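Long-range contacts in pyridoxine 4-oxidase (PDB 4HA6), which catalyses the FAD-dependent oxidation of pyridoxine at its 4-position to the aldehyde pyridoxal, with molecular oxygen as the electron acceptor: residues 158-163 against 409-414; 164-169 against 176-181; 333-338 against 403-408; 302-307 against 415-420; 296-301 against 422-427. One frame throughout, in Å; residues are numbered along the deposited sequence. Where two conformers were deposited one is given.

Helix 152-163 opens contact 1, which closes at the turn after helix 392-409 and so joins the two. Within that span contact 2 closes the small loop that follows helix 152-163, where 164-169 meets 176-181. The chain then runs on to strand 293-302, which opens contact 5 and, at its far end, contact 4; these join that strand and its end to strand 418-421 and the loop after it. Strand 333-338 opens contact 3, which lays helix 392-409 on the antiparallel sheet. Contact 3 thus sits within contacts 1, 4 and 5, and contact 4 within contact 5; contact 1 crosses contacts 4 and 5, while contact 2 precedes 3, 4 and 5 in series.

Contact 1 of 5, residues 158-163 against 409-414; sequences IEAGAS and GHRDEL
E413 leaves its backbone with CG anti to the carbonyl carbon, then bends sharply at chi2 (74°), so its chain lies along the backbone of E159 and A160 and its carboxylate ends near S163. R411 bends at chi2 and chi3, which brings its guanidinium round to the same place. There R411 NE meets E413 OE2 at 3.3 Å, a salt bridge on the syn side of the carboxylate but 32° out of its plane. The methyl of A160 rests against both stems: A160 CB lies 3.7 Å from R411 CB and 3.9 Å from E413 CB. L414 CD1 adds a looser touch on A160 CB at 4.3 Å. S163, modelled in two conformers, places OG 2.9 Å from R411 NH2 in one of them, so that approach is doubtful. With an alanine at E413 the carboxylate is gone, and the R411 guanidinium would probably lose its mate and turn more freely beside the helix. Helix 152-163 is thus joined to the turn after helix 392-409 by aliphatic chain stems, while the salt bridge stays within the turn. That bridge probably offsets the negative charge facing E159, whose OE1 lies 6.2 Å from E413 OE1.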
# COMPACT_ATOMS: atom_id res chain seq x y z
N ILE A 158 -17.08 -10.68 13.68
CA ILE A 158 -15.97 -11.13 14.51
C ILE A 158 -16.38 -12.38 15.29
O ILE A 158 -15.62 -13.35 15.35
CB ILE A 158 -15.47 -9.98 15.42
CG1 ILE A 158 -14.59 -9.02 14.60
CG2 ILE A 158 -14.65 -10.50 16.61
CD1 ILE A 158 -14.22 -7.75 15.32
N GLU A 159 -17.60 -12.37 15.84
CA GLU A 159 -18.15 -13.54 16.53
C GLU A 159 -18.29 -14.76 15.62
O GLU A 159 -18.04 -15.89 16.03
CB GLU A 159 -19.52 -13.20 17.12
CG GLU A 159 -19.45 -12.34 18.38
CD GLU A 159 -18.73 -13.05 19.51
OE1 GLU A 159 -18.82 -14.30 19.58
OE2 GLU A 159 -18.08 -12.37 20.31
N ALA A 160 -18.72 -14.53 14.38
CA ALA A 160 -18.86 -15.62 13.42
C ALA A 160 -17.51 -16.28 13.18
O ALA A 160 -17.39 -17.50 13.24
CB ALA A 160 -19.46 -15.10 12.11
N GLY A 161 -16.50 -15.46 12.89
CA GLY A 161 -15.15 -15.97 12.75
C GLY A 161 -14.62 -16.70 13.98
O GLY A 161 -13.99 -17.75 13.87
N ALA A 162 -14.87 -16.12 15.15
CA ALA A 162 -14.42 -16.70 16.41
C ALA A 162 -15.07 -18.06 16.68
O ALA A 162 -14.43 -18.97 17.21
CB ALA A 162 -14.69 -15.74 17.57
N SER A 163 -16.34 -18.20 16.31
CA SER A 163 -17.04 -19.47 16.50
C SER A 163 -16.44 -20.55 15.62
O SER A 163 -16.51 -21.74 15.95
CB SER A 163 -18.53 -19.32 16.21
OG SER A 163 -18.77 -19.12 14.82
N GLY A 409 -20.13 -15.77 6.30
CA GLY A 409 -21.35 -15.03 6.00
C GLY A 409 -22.66 -15.69 6.44
O GLY A 409 -23.62 -14.99 6.80
N HIS A 410 -22.70 -17.02 6.42
CA HIS A 410 -23.94 -17.74 6.72
C HIS A 410 -24.00 -18.27 8.15
O HIS A 410 -24.90 -19.04 8.48
CB HIS A 410 -24.15 -18.88 5.73
CG HIS A 410 -24.47 -18.42 4.35
ND1 HIS A 410 -23.53 -17.85 3.51
CD2 HIS A 410 -25.63 -18.41 3.65
CE1 HIS A 410 -24.09 -17.54 2.36
NE2 HIS A 410 -25.37 -17.87 2.41
N ARG A 411 -23.05 -17.86 8.98
CA ARG A 411 -23.06 -18.29 10.38
C ARG A 411 -24.26 -17.70 11.12
O ARG A 411 -24.67 -16.56 10.85
CB ARG A 411 -21.77 -17.87 11.09
CG ARG A 411 -20.53 -18.58 10.60
CD ARG A 411 -20.55 -20.07 10.99
NE ARG A 411 -20.56 -20.25 12.44
CZ ARG A 411 -20.44 -21.43 13.06
NH1 ARG A 411 -20.28 -22.55 12.35
NH2 ARG A 411 -20.46 -21.49 14.39
N ASP A 412 -24.80 -18.48 12.06
CA ASP A 412 -25.83 -18.02 12.99
C ASP A 412 -25.48 -16.70 13.69
O ASP A 412 -26.37 -15.93 14.03
CB ASP A 412 -26.06 -19.07 14.07
CG ASP A 412 -26.93 -20.21 13.59
OD1 ASP A 412 -27.51 -20.11 12.48
OD2 ASP A 412 -27.05 -21.20 14.35
N GLU A 413 -24.20 -16.45 13.91
CA GLU A 413 -23.75 -15.22 14.56
C GLU A 413 -24.08 -13.97 13.74
O GLU A 413 -24.04 -12.86 14.27
CB GLU A 413 -22.24 -15.27 14.84
CG GLU A 413 -21.85 -16.28 15.93
CD GLU A 413 -21.93 -17.73 15.46
OE1 GLU A 413 -21.82 -18.62 16.32
OE2 GLU A 413 -22.09 -17.98 14.25
N LEU A 414 -24.41 -14.16 12.47
CA LEU A 414 -24.78 -13.03 11.59
C LEU A 414 -26.27 -13.06 11.19
O LEU A 414 -26.73 -12.22 10.42
CB LEU A 414 -23.89 -13.01 10.34
CG LEU A 414 -22.53 -12.31 10.41
CD1 LEU A 414 -21.66 -12.76 9.25
CD2 LEU A 414 -22.69 -10.80 10.40

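Contact 2 of 5, residues 164-169 against 176-181; sequences LGLPRL and EMIGVT. With GOL (glycerol), chain I.
L169 and V180 form the tight centre of this contact, together with P167 and G179. V180 N donates to P167 O at 2.8 Å, and L169 N returns an almost straight bond to V180 O at 2.9 Å, which makes R168 and V180 a single, isolated beta bridge. G179 fits because it has no side chain: a CB there would run into P167 O and L169 CG. The L169 branches divide the work. CD1 presses on the backbone, 3.5 Å from M177 O, while CD2 turns to E176. On the inner side L166 crosses V180 and I178 at about a right angle, its CD1 3.6 Å from V180 CG1 and its CD2 3.9 Å from I178 CG2.

Toward solvent the packing gives way to longer, polar arms. E176 reaches out fully extended from its first torsion onward (chi1 -179°), and lays its carboxylate carbon CD 3.6 Å from L169 CD2. A glycerol, probably from the crystallisation liquor, bridges the two segments here: its O2 donates to E176 OE2 at 2.9 Å and its O1 to R168 O. R168 sends its guanidinium the other way, toward E159, a salt bridge whose modelled length is too short to be trusted.

The pair follows directly on helix 152-163, which ends in a Schellman motif at G165. V180 packs on I158 and A162 of that helix, L166 on M320 of strand 314-320, and the G179 backbone bonds to Y319 of the same strand.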
# COMPACT_ATOMS: atom_id res chain seq x y z
N LEU A 164 -15.84 -20.14 14.50
CA LEU A 164 -15.28 -21.11 13.56
C LEU A 164 -13.92 -21.62 14.01
O LEU A 164 -13.38 -22.57 13.43
CB LEU A 164 -15.21 -20.51 12.15
CG LEU A 164 -16.58 -20.47 11.47
CD1 LEU A 164 -16.62 -19.52 10.26
CD2 LEU A 164 -16.97 -21.89 11.05
N GLY A 165 -13.36 -21.02 15.05
CA GLY A 165 -12.05 -21.43 15.52
C GLY A 165 -10.98 -20.36 15.47
O GLY A 165 -9.91 -20.54 16.05
N LEU A 166 -11.24 -19.24 14.80
CA LEU A 166 -10.25 -18.16 14.73
C LEU A 166 -10.02 -17.51 16.09
O LEU A 166 -10.97 -17.11 16.75
CB LEU A 166 -10.67 -17.09 13.71
CG LEU A 166 -10.60 -17.48 12.23
CD1 LEU A 166 -11.38 -16.47 11.39
CD2 LEU A 166 -9.15 -17.56 11.76
N PRO A 167 -8.75 -17.39 16.51
CA PRO A 167 -8.47 -16.76 17.81
C PRO A 167 -8.74 -15.26 17.82
O PRO A 167 -8.67 -14.57 16.79
CB PRO A 167 -6.97 -17.05 18.02
CG PRO A 167 -6.42 -17.25 16.63
CD PRO A 167 -7.54 -17.90 15.85
N ARG A 168 -9.07 -14.74 19.00
CA ARG A 168 -9.33 -13.32 19.14
C ARG A 168 -8.03 -12.57 19.37
O ARG A 168 -7.29 -12.85 20.32
CB ARG A 168 -10.30 -13.07 20.30
CG ARG A 168 -11.68 -12.60 19.86
CD ARG A 168 -12.37 -11.75 20.93
NE ARG A 168 -13.71 -11.34 20.50
CZ ARG A 168 -14.75 -12.16 20.46
NH1 ARG A 168 -14.61 -13.44 20.80
NH2 ARG A 168 -15.94 -11.72 20.05
N LEU A 169 -7.74 -11.62 18.49
CA LEU A 169 -6.50 -10.86 18.55
C LEU A 169 -6.80 -9.44 19.01
O LEU A 169 -7.95 -8.98 18.94
CB LEU A 169 -5.85 -10.81 17.17
CG LEU A 169 -5.54 -12.11 16.42
CD1 LEU A 169 -5.03 -11.81 15.01
CD2 LEU A 169 -4.51 -12.93 17.18
N GLU A 176 1.37 -12.25 15.47
CA GLU A 176 0.28 -13.18 15.15
C GLU A 176 -0.79 -12.41 14.38
O GLU A 176 -1.37 -11.46 14.90
CB GLU A 176 -0.33 -13.76 16.44
CG GLU A 176 -1.47 -14.76 16.18
CD GLU A 176 -1.97 -15.44 17.44
OE1 GLU A 176 -2.90 -16.28 17.35
OE2 GLU A 176 -1.43 -15.12 18.53
N MET A 177 -1.05 -12.83 13.14
CA MET A 177 -1.93 -12.07 12.26
C MET A 177 -3.22 -12.82 11.90
O MET A 177 -4.25 -12.20 11.59
CB MET A 177 -1.13 -11.63 11.01
CG MET A 177 -1.91 -10.87 9.98
SD MET A 177 -0.75 -10.00 8.88
CE MET A 177 -1.91 -9.13 7.81
N ILE A 178 -3.18 -14.15 11.98
CA ILE A 178 -4.39 -14.96 11.76
C ILE A 178 -5.27 -14.90 12.99
O ILE A 178 -4.80 -15.15 14.10
CB ILE A 178 -4.04 -16.44 11.48
CG1 ILE A 178 -3.56 -16.62 10.04
CG2 ILE A 178 -5.24 -17.33 11.72
CD1 ILE A 178 -3.17 -18.04 9.72
N GLY A 179 -6.54 -14.55 12.80
CA GLY A 179 -7.47 -14.46 13.93
C GLY A 179 -8.59 -13.49 13.59
O GLY A 179 -8.78 -13.17 12.41
N VAL A 180 -9.34 -13.04 14.60
CA VAL A 180 -10.40 -12.06 14.39
C VAL A 180 -10.15 -10.85 15.29
O VAL A 180 -9.70 -11.00 16.43
CB VAL A 180 -11.81 -12.64 14.63
CG1 VAL A 180 -12.16 -13.66 13.55
CG2 VAL A 180 -11.93 -13.26 16.01
N THR A 181 -10.41 -9.64 14.77
CA THR A 181 -10.11 -8.40 15.48
C THR A 181 -10.58 -7.22 14.63
O THR A 181 -10.57 -7.30 13.40
CB THR A 181 -8.57 -8.25 15.77
OG1 THR A 181 -8.30 -7.02 16.47
CG2 THR A 181 -7.78 -8.26 14.49
C1 GOL I . -3.61 -14.42 20.82
O1 GOL I . -5.01 -14.65 20.82
C2 GOL I . -2.90 -15.63 21.42
O2 GOL I . -2.88 -16.70 20.49
C3 GOL I . -1.47 -15.27 21.84
O3 GOL I . -1.37 -15.31 23.24

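Contact 3 of 5, residues 333-338 against 403-408; sequences IVVGCG and EASRTI
V335 meets S405 and A404 with no ring, amide or carboxylate between them, so neither face nor edge of a flat side chain enters this interface; among the aromatic neighbours F157 of helix 152-163 touches both V335 and I408, and F360 of strand 355-362 touches S405. The isopropyl group of V335 does most of the work. Both its methyls rest on S405: CG2 stands 3.6 Å from S405 N, and CG1, anti to the N of V335 (chi1 172°), comes to 3.7 Å from S405 OG. That hydroxyl spends its bonding on N298 rather than on the strand. I333 reaches A404 with the end of its chain, CD1 to CB at 3.8 Å, while A404 CB also lies 4.0 Å from V335 CG2. One helical turn on, I408 CD1 approaches V335 CB at 4.2 Å. Here helix 392-409 packs on strand 333-338 of the antiparallel sheet, their local axes 8.3 Å apart and inclined at 40°, with the small side chains A404 and S405 letting the helix come down on alternate strand residues. V334, between I333 and V335, points to the other face of the sheet, where it meets M317 and Y319. On this face A404 also touches M320 of strand 314-320, and I408 touches A160.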
# COMPACT_ATOMS: atom_id res chain seq x y z
N ILE A 333 -5.33 -16.37 2.96
CA ILE A 333 -6.49 -15.63 2.46
C ILE A 333 -6.96 -14.64 3.52
O ILE A 333 -6.46 -14.63 4.65
CB ILE A 333 -7.67 -16.57 2.05
CG1 ILE A 333 -8.13 -17.41 3.26
CG2 ILE A 333 -7.31 -17.47 0.88
CD1 ILE A 333 -9.18 -18.47 2.93
N VAL A 334 -7.94 -13.82 3.14
CA VAL A 334 -8.51 -12.83 4.05
C VAL A 334 -9.98 -12.65 3.70
O VAL A 334 -10.36 -12.72 2.52
CB VAL A 334 -7.78 -11.47 3.94
CG1 VAL A 334 -7.77 -10.97 2.51
CG2 VAL A 334 -8.41 -10.42 4.88
N VAL A 335 -10.82 -12.49 4.72
CA VAL A 335 -12.22 -12.14 4.51
C VAL A 335 -12.49 -10.93 5.38
O VAL A 335 -12.25 -10.99 6.59
CB VAL A 335 -13.20 -13.28 4.90
CG1 VAL A 335 -14.64 -12.79 4.84
CG2 VAL A 335 -13.01 -14.49 4.00
N GLY A 336 -12.96 -9.85 4.79
CA GLY A 336 -13.15 -8.61 5.53
C GLY A 336 -14.61 -8.21 5.60
O GLY A 336 -15.39 -8.51 4.68
N CYS A 337 -14.99 -7.54 6.68
CA CYS A 337 -16.38 -7.13 6.83
C CYS A 337 -16.57 -5.69 6.34
O CYS A 337 -16.15 -4.75 7.00
CB CYS A 337 -16.80 -7.24 8.29
SG CYS A 337 -18.51 -6.72 8.56
N GLY A 338 -17.19 -5.53 5.17
CA GLY A 338 -17.48 -4.21 4.63
C GLY A 338 -18.86 -3.73 5.07
O GLY A 338 -19.88 -4.20 4.56
N GLU A 403 -14.89 -19.20 -0.60
CA GLU A 403 -15.54 -20.24 0.19
C GLU A 403 -15.48 -19.91 1.67
O GLU A 403 -16.42 -20.21 2.40
CB GLU A 403 -14.94 -21.62 -0.10
CG GLU A 403 -15.34 -22.10 -1.47
CD GLU A 403 -14.83 -23.47 -1.77
OE1 GLU A 403 -13.79 -23.86 -1.19
OE2 GLU A 403 -15.47 -24.15 -2.60
N ALA A 404 -14.39 -19.30 2.11
CA ALA A 404 -14.27 -18.97 3.52
C ALA A 404 -15.29 -17.89 3.85
O ALA A 404 -15.92 -17.91 4.91
CB ALA A 404 -12.87 -18.53 3.86
N SER A 405 -15.44 -16.95 2.92
CA SER A 405 -16.33 -15.81 3.10
C SER A 405 -17.78 -16.25 3.26
O SER A 405 -18.52 -15.75 4.12
CB SER A 405 -16.21 -14.86 1.90
OG SER A 405 -17.01 -13.71 2.10
N ARG A 406 -18.22 -17.15 2.39
CA ARG A 406 -19.60 -17.60 2.45
C ARG A 406 -19.86 -18.41 3.73
O ARG A 406 -20.91 -18.24 4.34
CB ARG A 406 -19.96 -18.38 1.18
CG ARG A 406 -19.79 -17.52 -0.08
CD ARG A 406 -20.28 -18.24 -1.32
NE ARG A 406 -21.73 -18.35 -1.31
CZ ARG A 406 -22.41 -19.28 -1.97
NH1 ARG A 406 -21.76 -20.20 -2.68
NH2 ARG A 406 -23.73 -19.31 -1.90
N THR A 407 -18.89 -19.22 4.15
CA THR A 407 -19.02 -19.97 5.40
C THR A 407 -19.24 -18.99 6.56
O THR A 407 -20.19 -19.13 7.34
CB THR A 407 -17.79 -20.88 5.68
OG1 THR A 407 -17.67 -21.85 4.63
CG2 THR A 407 -17.93 -21.62 7.00
N ILE A 408 -18.38 -17.99 6.66
CA ILE A 408 -18.53 -16.97 7.70
C ILE A 408 -19.85 -16.22 7.52
O ILE A 408 -20.61 -16.07 8.48
CB ILE A 408 -17.38 -15.96 7.72
CG1 ILE A 408 -16.07 -16.66 8.11
CG2 ILE A 408 -17.69 -14.83 8.71
CD1 ILE A 408 -14.82 -15.82 7.85

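Contact 4 of 5, residues 302-307 against 415-420; sequences ARKPVP and AGWRER
R303 turns its guanidinium edge-on to the carbonyl of G416 and holds that single oxygen with two nitrogens: NE at 3.1 Å and NH2 at 3.0 Å from G416 O. The oxygen lies close to the guanidinium plane, yet NE stands well above the carbonyl plane, so only the NH2 bond runs near it. The chain of R303 leaves its backbone extended (chi1 -161°) and then folds at chi3, which brings the group to G416. K304 lies alongside the same carbonyl, with CE 3.4 Å from G416 O, and its NZ hangs over the six-membered ring of W417 at 5.5 Å from the centroid, at most a weak cation-pi attraction. P307 and W417 reach toward each other, P307 CD 3.6 Å from W417 CH2 and oblique to the ring, while P305 O sits at the ring's edge. The backbones meet where strand 293-302 runs out: R303 N donates to W417 O at 2.7 Å, and A302 and R418 form an antiparallel non-hydrogen-bonded pair. Just beyond, E419 and R420 both face A301, a classic beta bulge in strand 418-421. E419 CB rests 3.7 Å from A302 C; its side chain crosses that of R303 at about a right angle, and the charged ends stay apart, R303 NE 6.2 Å from E419 OE1. W417 also packs on P152, L153 and A156 of helix 152-163.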
# COMPACT_ATOMS: atom_id res chain seq x y z
N ALA A 302 -29.54 -7.05 3.82
CA ALA A 302 -29.67 -6.95 5.28
C ALA A 302 -31.11 -7.09 5.75
O ALA A 302 -32.04 -6.60 5.09
CB ALA A 302 -29.05 -5.67 5.80
N ARG A 303 -31.28 -7.73 6.90
CA ARG A 303 -32.59 -8.00 7.51
C ARG A 303 -33.13 -6.73 8.16
O ARG A 303 -34.32 -6.64 8.50
CB ARG A 303 -32.45 -9.10 8.57
CG ARG A 303 -33.75 -9.79 8.94
CD ARG A 303 -33.54 -10.85 10.01
NE ARG A 303 -32.93 -10.26 11.17
CZ ARG A 303 -33.62 -9.75 12.19
NH1 ARG A 303 -34.95 -9.81 12.21
NH2 ARG A 303 -32.95 -9.21 13.19
N LYS A 304 -32.26 -5.75 8.36
CA LYS A 304 -32.64 -4.47 8.96
C LYS A 304 -31.64 -3.41 8.52
O LYS A 304 -30.58 -3.75 7.99
CB LYS A 304 -32.71 -4.61 10.47
CG LYS A 304 -31.46 -5.15 11.14
CD LYS A 304 -31.86 -5.69 12.51
CE LYS A 304 -30.68 -5.91 13.43
NZ LYS A 304 -31.19 -6.28 14.79
N PRO A 305 -31.96 -2.11 8.70
CA PRO A 305 -31.06 -1.05 8.21
C PRO A 305 -29.61 -1.14 8.72
O PRO A 305 -29.37 -1.17 9.92
CB PRO A 305 -31.71 0.23 8.75
CG PRO A 305 -33.16 -0.10 8.83
CD PRO A 305 -33.24 -1.55 9.21
N VAL A 306 -28.65 -1.16 7.79
CA VAL A 306 -27.23 -1.11 8.12
C VAL A 306 -26.78 0.34 8.40
O VAL A 306 -26.75 1.16 7.48
CB VAL A 306 -26.36 -1.68 6.98
CG1 VAL A 306 -24.88 -1.55 7.31
CG2 VAL A 306 -26.73 -3.12 6.71
N PRO A 307 -26.42 0.64 9.66
CA PRO A 307 -26.05 1.99 10.08
C PRO A 307 -24.64 2.32 9.62
O PRO A 307 -23.80 1.42 9.61
CB PRO A 307 -26.09 1.90 11.62
CG PRO A 307 -26.41 0.43 11.95
CD PRO A 307 -26.16 -0.35 10.71
N ALA A 415 -27.01 -14.02 11.75
CA ALA A 415 -28.43 -14.18 11.48
C ALA A 415 -29.26 -12.95 11.86
O ALA A 415 -30.36 -12.74 11.32
CB ALA A 415 -28.96 -15.41 12.20
N GLY A 416 -28.76 -12.15 12.78
CA GLY A 416 -29.46 -10.93 13.15
C GLY A 416 -29.38 -9.88 12.05
O GLY A 416 -30.24 -8.98 11.96
N TRP A 417 -28.37 -9.99 11.19
CA TRP A 417 -28.17 -8.98 10.15
C TRP A 417 -28.56 -9.47 8.76
O TRP A 417 -28.99 -8.67 7.91
CB TRP A 417 -26.71 -8.50 10.13
CG TRP A 417 -26.41 -7.65 11.29
CD1 TRP A 417 -25.87 -8.03 12.49
CD2 TRP A 417 -26.65 -6.24 11.40
NE1 TRP A 417 -25.76 -6.95 13.33
CE2 TRP A 417 -26.24 -5.84 12.68
CE3 TRP A 417 -27.18 -5.29 10.52
CZ2 TRP A 417 -26.33 -4.51 13.11
CZ3 TRP A 417 -27.27 -3.99 10.94
CH2 TRP A 417 -26.85 -3.60 12.22
N ARG A 418 -28.39 -10.77 8.54
CA ARG A 418 -28.49 -11.36 7.21
C ARG A 418 -29.94 -11.65 6.83
O ARG A 418 -30.64 -12.35 7.56
CB ARG A 418 -27.66 -12.67 7.16
CG ARG A 418 -27.64 -13.37 5.81
CD ARG A 418 -26.97 -14.76 5.88
NE ARG A 418 -27.73 -15.68 6.73
CZ ARG A 418 -27.34 -16.08 7.94
NH1 ARG A 418 -26.18 -15.67 8.43
NH2 ARG A 418 -28.09 -16.90 8.65
N GLU A 419 -30.39 -11.12 5.70
CA GLU A 419 -31.69 -11.52 5.17
C GLU A 419 -31.45 -12.71 4.23
O GLU A 419 -32.07 -13.77 4.37
CB GLU A 419 -32.40 -10.35 4.48
CG GLU A 419 -33.49 -10.73 3.48
CD GLU A 419 -34.80 -11.12 4.13
OE1 GLU A 419 -34.90 -11.09 5.38
OE2 GLU A 419 -35.75 -11.46 3.38
N ARG A 420 -30.51 -12.53 3.30
CA ARG A 420 -30.06 -13.59 2.41
C ARG A 420 -28.86 -13.11 1.60
O ARG A 420 -28.60 -11.90 1.51
CB ARG A 420 -31.17 -13.99 1.43
CG ARG A 420 -31.54 -12.88 0.46
CD ARG A 420 -32.34 -13.42 -0.73
NE ARG A 420 -32.45 -12.42 -1.79
CZ ARG A 420 -33.30 -11.39 -1.76
NH1 ARG A 420 -34.10 -11.22 -0.71
NH2 ARG A 420 -33.35 -10.53 -2.77

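Contact 5 of 5, residues 296-301 against 422-427; sequences AGNLYA and LLPGTP
L299 and L423 trade backbone bonds in a place flanked by two cis peptides, one before G297 and one before P424. L299 O accepts from two successive amides, L422 N at 2.7 Å and L423 N at 3.1 Å, and L423 O faces back to a weak bond from L299 N. The stronger grip on L423 O comes from N298. Its CB points away from the loop, but a first torsion of -169° swings the amide back, and ND2 meets L423 O at 2.8 Å on a lone pair, in the plane of both groups. The same ND2 serves E421 OE1, while OD1 takes the hydroxyl of Y300 at 2.6 Å from OH and that of S405. A leucine in place of N298 has no amide, and would probably leave L423 O with little beyond the weak L299 bond and the buried Y300 hydroxyl without its acceptor. On the other side of the strand the leucines pack: L299 CD1 lies 3.6 Å from L422 CD1, and L422 CG rests 3.9 Å from A301 CB. P424 sets its CD 3.5 Å from N298 ND2. The loop therefore carries on along strand 293-302 past the end of strand 418-421, and N298, centre of an inverse gamma turn, pins the loop to strand 293-302 of the antiparallel sheet, which probably belongs to the substrate-binding domain, as in other GMC oxidoreductases.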
# COMPACT_ATOMS: atom_id res chain seq x y z
N ALA A 296 -15.35 -8.03 -4.68
CA ALA A 296 -16.43 -7.12 -4.29
C ALA A 296 -17.73 -7.52 -4.98
O ALA A 296 -18.02 -7.02 -6.07
CB ALA A 296 -16.07 -5.68 -4.66
N GLY A 297 -18.50 -8.41 -4.36
CA GLY A 297 -18.14 -8.99 -3.07
C GLY A 297 -19.14 -10.07 -2.72
O GLY A 297 -20.09 -10.31 -3.46
N ASN A 298 -18.91 -10.76 -1.60
CA ASN A 298 -19.91 -11.68 -1.07
C ASN A 298 -21.01 -10.78 -0.46
O ASN A 298 -20.97 -10.45 0.73
CB ASN A 298 -19.24 -12.59 -0.02
CG ASN A 298 -20.11 -13.76 0.41
OD1 ASN A 298 -19.82 -14.41 1.41
ND2 ASN A 298 -21.16 -14.04 -0.36
N LEU A 299 -21.95 -10.35 -1.30
CA LEU A 299 -22.94 -9.32 -0.99
C LEU A 299 -24.18 -9.91 -0.32
O LEU A 299 -24.78 -10.84 -0.86
CB LEU A 299 -23.37 -8.63 -2.29
CG LEU A 299 -23.80 -7.16 -2.36
CD1 LEU A 299 -25.12 -7.00 -3.14
CD2 LEU A 299 -23.85 -6.48 -0.99
N TYR A 300 -24.57 -9.36 0.83
CA TYR A 300 -25.75 -9.84 1.58
C TYR A 300 -26.83 -8.78 1.75
O TYR A 300 -26.57 -7.66 2.21
CB TYR A 300 -25.33 -10.32 2.98
CG TYR A 300 -24.44 -11.53 2.95
CD1 TYR A 300 -24.98 -12.81 3.00
CD2 TYR A 300 -23.05 -11.39 2.85
CE1 TYR A 300 -24.16 -13.94 2.95
CE2 TYR A 300 -22.22 -12.52 2.81
CZ TYR A 300 -22.79 -13.79 2.86
OH TYR A 300 -21.99 -14.91 2.82
N ALA A 301 -28.07 -9.13 1.40
CA ALA A 301 -29.20 -8.27 1.73
C ALA A 301 -29.33 -8.23 3.25
O ALA A 301 -29.23 -9.28 3.90
CB ALA A 301 -30.48 -8.80 1.09
N LEU A 422 -27.02 -12.11 -1.70
CA LEU A 422 -27.33 -11.65 -3.05
C LEU A 422 -26.27 -12.16 -4.05
O LEU A 422 -26.60 -12.60 -5.14
CB LEU A 422 -27.44 -10.11 -3.08
CG LEU A 422 -28.50 -9.51 -2.14
CD1 LEU A 422 -28.42 -7.97 -2.07
CD2 LEU A 422 -29.89 -9.94 -2.56
N LEU A 423 -25.00 -12.11 -3.66
CA LEU A 423 -23.89 -12.57 -4.52
C LEU A 423 -22.89 -13.43 -3.71
O LEU A 423 -22.57 -13.09 -2.56
CB LEU A 423 -23.17 -11.37 -5.15
CG LEU A 423 -23.94 -10.33 -5.95
CD1 LEU A 423 -23.05 -9.14 -6.30
CD2 LEU A 423 -24.52 -10.91 -7.23
N PRO A 424 -22.35 -14.50 -4.31
CA PRO A 424 -22.54 -14.92 -5.70
C PRO A 424 -23.77 -15.79 -5.90
O PRO A 424 -24.12 -16.07 -7.04
CB PRO A 424 -21.29 -15.76 -5.99
CG PRO A 424 -20.95 -16.38 -4.68
CD PRO A 424 -21.32 -15.33 -3.63
N GLY A 425 -24.42 -16.20 -4.82
CA GLY A 425 -25.61 -17.02 -4.98
C GLY A 425 -25.24 -18.47 -5.18
O GLY A 425 -24.77 -19.12 -4.25
N THR A 426 -25.43 -18.98 -6.41
CA THR A 426 -25.32 -20.42 -6.67
C THR A 426 -24.29 -20.87 -7.71
O THR A 426 -24.65 -21.52 -8.70
CB THR A 426 -26.70 -20.99 -7.08
OG1 THR A 426 -27.04 -20.53 -8.40
CG2 THR A 426 -27.78 -20.55 -6.10
N PRO A 427 -22.99 -20.56 -7.50
CA PRO A 427 -22.00 -21.12 -8.42
C PRO A 427 -21.79 -22.63 -8.20
O PRO A 427 -21.34 -23.06 -7.14
CB PRO A 427 -20.72 -20.35 -8.07
CG PRO A 427 -20.91 -19.93 -6.64
CD PRO A 427 -22.39 -19.65 -6.51